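Local coordinates for protein pterin-4-alpha-carbinolamine dehydratase MoaB2 (Mycobacterium marinum, PDB 3RFQ) that probably takes part in molybdenum cofactor biosynthesis as a MogA/MoaB-family protein with a probable molybdopterin-binding domain, at residues Val37-Ala43 with Val68-Ala73; Ala73-Arg79 with Arg104-Ser110. One frame throughout, in Å; residues are numbered along the deposited sequence.

Contact 1: Val37-Ala43 with Val68-Ala73; sequences VVDDRTA and VVAVEA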
loop_
_atom_site.group_PDB
_atom_site.type_symbol
_atom_site.label_atom_id
_atom_site.label_comp_id
_atom_site.label_asym_id
_atom_site.label_seq_id
_atom_site.Cartn_x
_atom_site.Cartn_y
_atom_site.Cartn_z
ATOM N N VAL C 37 4.483 29.479 -2.691
ATOM C CA VAL C 37 4.722 29.253 -1.272
ATOM C C VAL C 37 3.688 29.994 -0.426
ATOM O O VAL C 37 3.637 31.220 -0.426
ATOM C CB VAL C 37 6.171 29.633 -0.857
ATOM C CG1 VAL C 37 6.368 29.505 0.667
ATOM C CG2 VAL C 37 7.178 28.753 -1.620
ATOM N N VAL C 38 2.850 29.228 0.272
ATOM C CA VAL C 38 1.842 29.772 1.152
ATOM C C VAL C 38 2.417 29.764 2.533
ATOM O O VAL C 38 2.477 28.725 3.187
ATOM C CB VAL C 38 0.559 28.930 1.162
ATOM C CG1 VAL C 38 -0.522 29.630 1.998
ATOM C CG2 VAL C 38 0.071 28.685 -0.241
ATOM N N ASP C 39 2.844 30.934 2.982
ATOM C CA ASP C 39 3.417 31.073 4.298
ATOM C C ASP C 39 3.471 32.552 4.677
ATOM O O ASP C 39 3.967 33.386 3.908
ATOM C CB ASP C 39 4.817 30.445 4.339
ATOM C CG ASP C 39 5.431 30.486 5.738
ATOM O OD1 ASP C 39 4.983 29.723 6.632
ATOM O OD2 ASP C 39 6.357 31.295 5.943
ATOM N N ASP C 40 2.956 32.868 5.861
ATOM C CA ASP C 40 2.845 34.253 6.291
ATOM C C ASP C 40 4.195 34.925 6.474
ATOM O O ASP C 40 4.395 36.057 6.006
ATOM C CB ASP C 40 2.025 34.362 7.575
ATOM C CG ASP C 40 0.534 34.221 7.333
ATOM O OD1 ASP C 40 0.066 34.496 6.198
ATOM O OD2 ASP C 40 -0.170 33.846 8.306
ATOM N N ARG C 41 5.118 34.244 7.153
ATOM C CA ARG C 41 6.408 34.871 7.498
ATOM C C ARG C 41 7.266 35.055 6.232
ATOM O O ARG C 41 7.978 36.055 6.101
ATOM C CB ARG C 41 7.142 34.099 8.611
ATOM N N THR C 42 7.145 34.110 5.291
ATOM C CA THR C 42 7.802 34.195 3.984
ATOM C C THR C 42 7.210 35.332 3.133
ATOM O O THR C 42 7.952 36.087 2.488
ATOM C CB THR C 42 7.738 32.846 3.215
ATOM O OG1 THR C 42 8.218 31.787 4.056
ATOM C CG2 THR C 42 8.576 32.906 1.935
ATOM N N ALA C 43 5.881 35.462 3.146
ATOM C CA ALA C 43 5.212 36.583 2.474
ATOM C C ALA C 43 5.696 37.951 2.997
ATOM O O ALA C 43 5.687 38.933 2.249
ATOM C CB ALA C 43 3.706 36.470 2.587
ATOM N N VAL C 68 9.149 31.519 -8.215
ATOM C CA VAL C 68 8.468 31.212 -6.971
ATOM C C VAL C 68 7.694 32.465 -6.603
ATOM O O VAL C 68 8.233 33.569 -6.714
ATOM C CB VAL C 68 9.486 30.951 -5.821
ATOM C CG1 VAL C 68 8.768 30.685 -4.496
ATOM C CG2 VAL C 68 10.450 29.817 -6.160
ATOM N N VAL C 69 6.447 32.287 -6.145
ATOM C CA VAL C 69 5.611 33.401 -5.676
ATOM C C VAL C 69 5.212 33.143 -4.227
ATOM O O VAL C 69 4.657 32.079 -3.911
ATOM C CB VAL C 69 4.341 33.563 -6.565
ATOM C CG1 VAL C 69 3.349 34.537 -5.935
ATOM C CG2 VAL C 69 4.730 34.005 -7.984
ATOM N N ALA C 70 5.505 34.103 -3.350
ATOM C CA ALA C 70 5.199 33.959 -1.921
ATOM C C ALA C 70 3.890 34.680 -1.641
ATOM O O ALA C 70 3.709 35.818 -2.066
ATOM C CB ALA C 70 6.346 34.530 -1.035
ATOM N N VAL C 71 2.966 34.007 -0.966
ATOM C CA VAL C 71 1.726 34.646 -0.548
ATOM C C VAL C 71 1.408 34.311 0.894
ATOM O O VAL C 71 1.865 33.292 1.420
ATOM C CB VAL C 71 0.516 34.256 -1.426
ATOM C CG1 VAL C 71 0.595 34.912 -2.771
ATOM C CG2 VAL C 71 0.392 32.724 -1.554
ATOM N N GLU C 72 0.609 35.185 1.507
ATOM C CA GLU C 72 0.076 34.984 2.841
ATOM C C GLU C 72 -0.951 33.855 2.815
ATOM O O GLU C 72 -1.504 33.530 1.753
ATOM C CB GLU C 72 -0.636 36.241 3.336
ATOM C CG GLU C 72 0.230 37.420 3.635
ATOM C CD GLU C 72 -0.582 38.613 4.087
ATOM O OE1 GLU C 72 -0.471 39.654 3.432
ATOM O OE2 GLU C 72 -1.346 38.517 5.082
ATOM N N ALA C 73 -1.212 33.283 3.991
ATOM C CA ALA C 73 -2.249 32.264 4.156
ATOM C C ALA C 73 -3.596 32.973 4.142
ATOM O O ALA C 73 -4.294 33.086 5.157
ATOM C CB ALA C 73 -2.038 31.504 5.442
#

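Contact 2: Ala73-Arg79 with Arg104-Ser110; sequences ADEVDIR and RDVTPES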
loop_
_atom_site.group_PDB
_atom_site.type_symbol
_atom_site.label_atom_id
_atom_site.label_comp_id
_atom_site.label_asym_id
_atom_site.label_seq_id
_atom_site.Cartn_x
_atom_site.Cartn_y
_atom_site.Cartn_z
ATOM N N ALA C 73 -1.212 33.283 3.991
ATOM C CA ALA C 73 -2.249 32.264 4.156
ATOM C C ALA C 73 -3.596 32.973 4.142
ATOM O O ALA C 73 -4.294 33.086 5.157
ATOM C CB ALA C 73 -2.038 31.504 5.442
ATOM N N ASP C 74 -3.935 33.484 2.971
ATOM C CA ASP C 74 -5.126 34.282 2.774
ATOM C C ASP C 74 -5.754 33.799 1.467
ATOM O O ASP C 74 -5.076 33.671 0.442
ATOM C CB ASP C 74 -4.750 35.760 2.685
ATOM C CG ASP C 74 -5.925 36.637 2.328
ATOM O OD1 ASP C 74 -6.663 37.031 3.255
ATOM O OD2 ASP C 74 -6.113 36.920 1.118
ATOM N N GLU C 75 -7.050 33.518 1.539
ATOM C CA GLU C 75 -7.806 32.876 0.470
ATOM C C GLU C 75 -7.760 33.666 -0.831
ATOM O O GLU C 75 -7.545 33.094 -1.896
ATOM C CB GLU C 75 -9.256 32.675 0.928
ATOM C CG GLU C 75 -9.874 31.363 0.486
ATOM C CD GLU C 75 -11.201 31.064 1.200
ATOM O OE1 GLU C 75 -11.266 31.188 2.455
ATOM O OE2 GLU C 75 -12.180 30.706 0.498
ATOM N N VAL C 76 -7.944 34.978 -0.741
ATOM C CA VAL C 76 -7.903 35.859 -1.904
ATOM C C VAL C 76 -6.489 35.912 -2.522
ATOM O O VAL C 76 -6.328 35.827 -3.757
ATOM C CB VAL C 76 -8.446 37.269 -1.543
ATOM C CG1 VAL C 76 -8.108 38.332 -2.629
ATOM C CG2 VAL C 76 -9.958 37.199 -1.293
ATOM N N ASP C 77 -5.466 36.019 -1.671
ATOM C CA ASP C 77 -4.104 36.115 -2.182
ATOM C C ASP C 77 -3.684 34.819 -2.864
ATOM O O ASP C 77 -3.113 34.861 -3.966
ATOM C CB ASP C 77 -3.103 36.576 -1.114
ATOM C CG ASP C 77 -3.341 38.042 -0.677
ATOM O OD1 ASP C 77 -4.081 38.781 -1.377
ATOM O OD2 ASP C 77 -2.794 38.462 0.375
ATOM N N ILE C 78 -4.007 33.683 -2.239
ATOM C CA ILE C 78 -3.698 32.382 -2.817
ATOM C C ILE C 78 -4.434 32.213 -4.140
ATOM O O ILE C 78 -3.834 31.867 -5.151
ATOM C CB ILE C 78 -4.035 31.222 -1.867
ATOM C CG1 ILE C 78 -3.272 31.363 -0.551
ATOM C CG2 ILE C 78 -3.692 29.906 -2.520
ATOM C CD1 ILE C 78 -3.784 30.435 0.542
ATOM N N ARG C 79 -5.729 32.508 -4.140
ATOM C CA ARG C 79 -6.559 32.404 -5.337
ATOM C C ARG C 79 -6.056 33.286 -6.488
ATOM O O ARG C 79 -5.997 32.853 -7.650
ATOM C CB ARG C 79 -7.988 32.761 -4.965
ATOM C CG ARG C 79 -9.020 32.486 -6.019
ATOM C CD ARG C 79 -10.398 32.850 -5.460
ATOM N NE ARG C 79 -10.841 31.793 -4.541
ATOM C CZ ARG C 79 -11.523 32.017 -3.417
ATOM N NH1 ARG C 79 -11.822 33.274 -3.069
ATOM N NH2 ARG C 79 -11.876 30.982 -2.632
ATOM N N ARG C 104 -6.045 29.106 9.526
ATOM C CA ARG C 104 -5.294 29.742 8.456
ATOM C C ARG C 104 -4.982 28.785 7.334
ATOM O O ARG C 104 -4.386 29.207 6.344
ATOM C CB ARG C 104 -3.963 30.331 8.977
ATOM C CG ARG C 104 -4.105 31.547 9.919
ATOM C CD ARG C 104 -4.622 32.809 9.209
ATOM N NE ARG C 104 -3.614 33.456 8.361
ATOM C CZ ARG C 104 -3.744 34.689 7.855
ATOM N NH1 ARG C 104 -4.837 35.408 8.110
ATOM N NH2 ARG C 104 -2.785 35.209 7.095
ATOM N N ASP C 105 -5.347 27.507 7.478
ATOM C CA ASP C 105 -4.972 26.521 6.476
ATOM C C ASP C 105 -5.999 26.520 5.348
ATOM O O ASP C 105 -6.874 25.623 5.285
ATOM C CB ASP C 105 -4.840 25.134 7.090
ATOM C CG ASP C 105 -3.540 24.949 7.884
ATOM O OD1 ASP C 105 -2.452 24.913 7.258
ATOM O OD2 ASP C 105 -3.622 24.785 9.127
ATOM N N VAL C 106 -5.900 27.533 4.480
ATOM C CA VAL C 106 -6.949 27.822 3.492
ATOM C C VAL C 106 -6.603 27.504 2.022
ATOM O O VAL C 106 -7.403 27.783 1.126
ATOM C CB VAL C 106 -7.488 29.278 3.609
ATOM C CG1 VAL C 106 -8.268 29.475 4.931
ATOM C CG2 VAL C 106 -6.362 30.293 3.484
ATOM N N THR C 107 -5.434 26.908 1.787
ATOM C CA THR C 107 -5.007 26.564 0.421
ATOM C C THR C 107 -6.048 25.686 -0.300
ATOM O O THR C 107 -6.383 25.960 -1.468
ATOM C CB THR C 107 -3.630 25.888 0.405
ATOM O OG1 THR C 107 -2.672 26.715 1.085
ATOM C CG2 THR C 107 -3.145 25.584 -1.009
ATOM N N PRO C 108 -6.601 24.668 0.389
ATOM C CA PRO C 108 -7.567 23.835 -0.381
ATOM C C PRO C 108 -8.836 24.582 -0.783
ATOM O O PRO C 108 -9.306 24.388 -1.910
ATOM C CB PRO C 108 -7.900 22.682 0.570
ATOM C CG PRO C 108 -6.716 22.661 1.555
ATOM C CD PRO C 108 -6.338 24.106 1.728
ATOM N N GLU C 109 -9.374 25.414 0.116
ATOM C CA GLU C 109 -10.568 26.222 -0.161
ATOM C C GLU C 109 -10.302 27.209 -1.303
ATOM O O GLU C 109 -11.157 27.382 -2.178
ATOM C CB GLU C 109 -11.073 26.985 1.092
ATOM C CG GLU C 109 -11.716 26.129 2.187
ATOM C CD GLU C 109 -10.812 24.979 2.618
ATOM O OE1 GLU C 109 -9.682 25.240 3.097
ATOM O OE2 GLU C 109 -11.209 23.812 2.412
ATOM N N SER C 110 -9.140 27.864 -1.274
ATOM C CA SER C 110 -8.714 28.750 -2.379
ATOM C C SER C 110 -8.579 27.977 -3.692
ATOM O O SER C 110 -8.990 28.458 -4.759
ATOM C CB SER C 110 -7.370 29.418 -2.078
ATOM O OG SER C 110 -7.399 30.161 -0.869
#

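Contact 1: Val37-Ala43 with Val68-Ala73
Asp40 reaches across to the turn after strand 63-71 and holds it by its backbone. Asp40 OD1 accepts from Ala73 N at 2.8 Å, with the N-H pointing almost straight at the oxygen (165°). The donor comes from above the carboxylate plane, 35° out of it. CG of Asp40 is anti to the carbonyl carbon (chi1 -77°), which carries the carboxylate out over Glu72 and Ala73. Asp40 OD1 also lies 3.4 Å from Glu72 CB, and Arg104 binds the same oxygen in a salt bridge. Asp40 OD1 and Glu72 OE2 are 4.4 Å apart, and the arginine probably eases this pairing of like charges.

Behind this clasp the two strands run parallel. Val71 N donates to Val37 O at 2.9 Å, and Asp39 N donates to Val71 O at the strand end. This is the edge of the mixed sheet of the MogA/MoaB fold, with 63-71 outermost within the chain and 31-38 next to it. On one face Val37 CG2 meets Val68 CG1 at 3.8 Å, the two side chains crossing at a slant. On the other face Val38 and Val71 lie under helix 75-87, where Ile78 touches both. Val38 CG1 also rests 3.8 Å from Ala73 CA.

Past the strand, Asp39 caps the short helix 40-43. Its OD2 takes Thr42 OG1 and Thr42 N from opposite faces of the carboxylate plane. The short helix lies beside strand 63-71. Ala43 CB presses on the Val71-Glu72 peptide, 3.5 Å from Glu72 N, and Thr42 CG2 touches Ala70 CB at 4.1 Å.

Contact 2: Ala73-Arg79 with Arg104-Ser110
The first turn of helix 75-87 packs against the loop 104-106 and the start of helix 107-114, with the backbones closest at Glu75 and Ser110, whose CA atoms are 5.1 Å apart. Ser110 is wedged between Glu75 and Ile78. Ser110 OG lies 3.1 Å from Glu75 O and equally far from Val106 O, just ahead of its own helix. Ser110 CB meets Ile78 CG2 at 3.7 Å. Further along the side chain, Ile78 CD1 touches Val106 CG2 at 3.9 Å, the two crossing at a slant, and also lies near Thr107 OG1, which is hydrogen-bonded to Gly97 O.

Glu75 stretches past Ser110, and Glu75 OE2 lies 3.9 Å from Glu109 CB. The same oxygen forms a salt bridge with Arg79 NH2 through its anti lone pair. Glu109 turns its own carboxylate away to Arg142. The Arg79 guanidinium faces Glu109 O with its edge, but NE is buried with no partner in the model.

At the other end, the Arg104 chain bends at chi2 (-69°) and chi3 (-74°). This brings one guanidinium face over Ala73 O, which sits 3.0 Å off the plane and toward its rim, too poorly angled for a hydrogen bond. Arg104 NH2 makes a salt bridge with Asp40 OD1.

Helix 75-87, capped by Asp74, is the helix of a beta-alpha-beta crossover from strand 63-71 to strand 92-96, past 31-38, in the alpha/beta sheet of the MogA/MoaB fold.

Contacts 1 and 2 follow one another along the chain and share Ala73, where strand 63-71 turns toward helix 75-87. Their centres are about 10 Å apart. A salt bridge joins them directly: Asp40 OD1 lies 3.1 Å from Arg104 NH2, linking the segments that follow strands 31-38 and 92-96. The same Asp40 OD1 also holds Ala73 N, so the turn after 63-71 is tied in as well. Packing adds to this, with Val38 CG2 3.6 Å from Thr107 OG1 and Glu72 O 3.6 Å from Ile78 CG1. Both contacts lie within the probable molybdopterin-binding domain. The sodium ion seen in the structure is bound elsewhere, by Ser129 and Asp165.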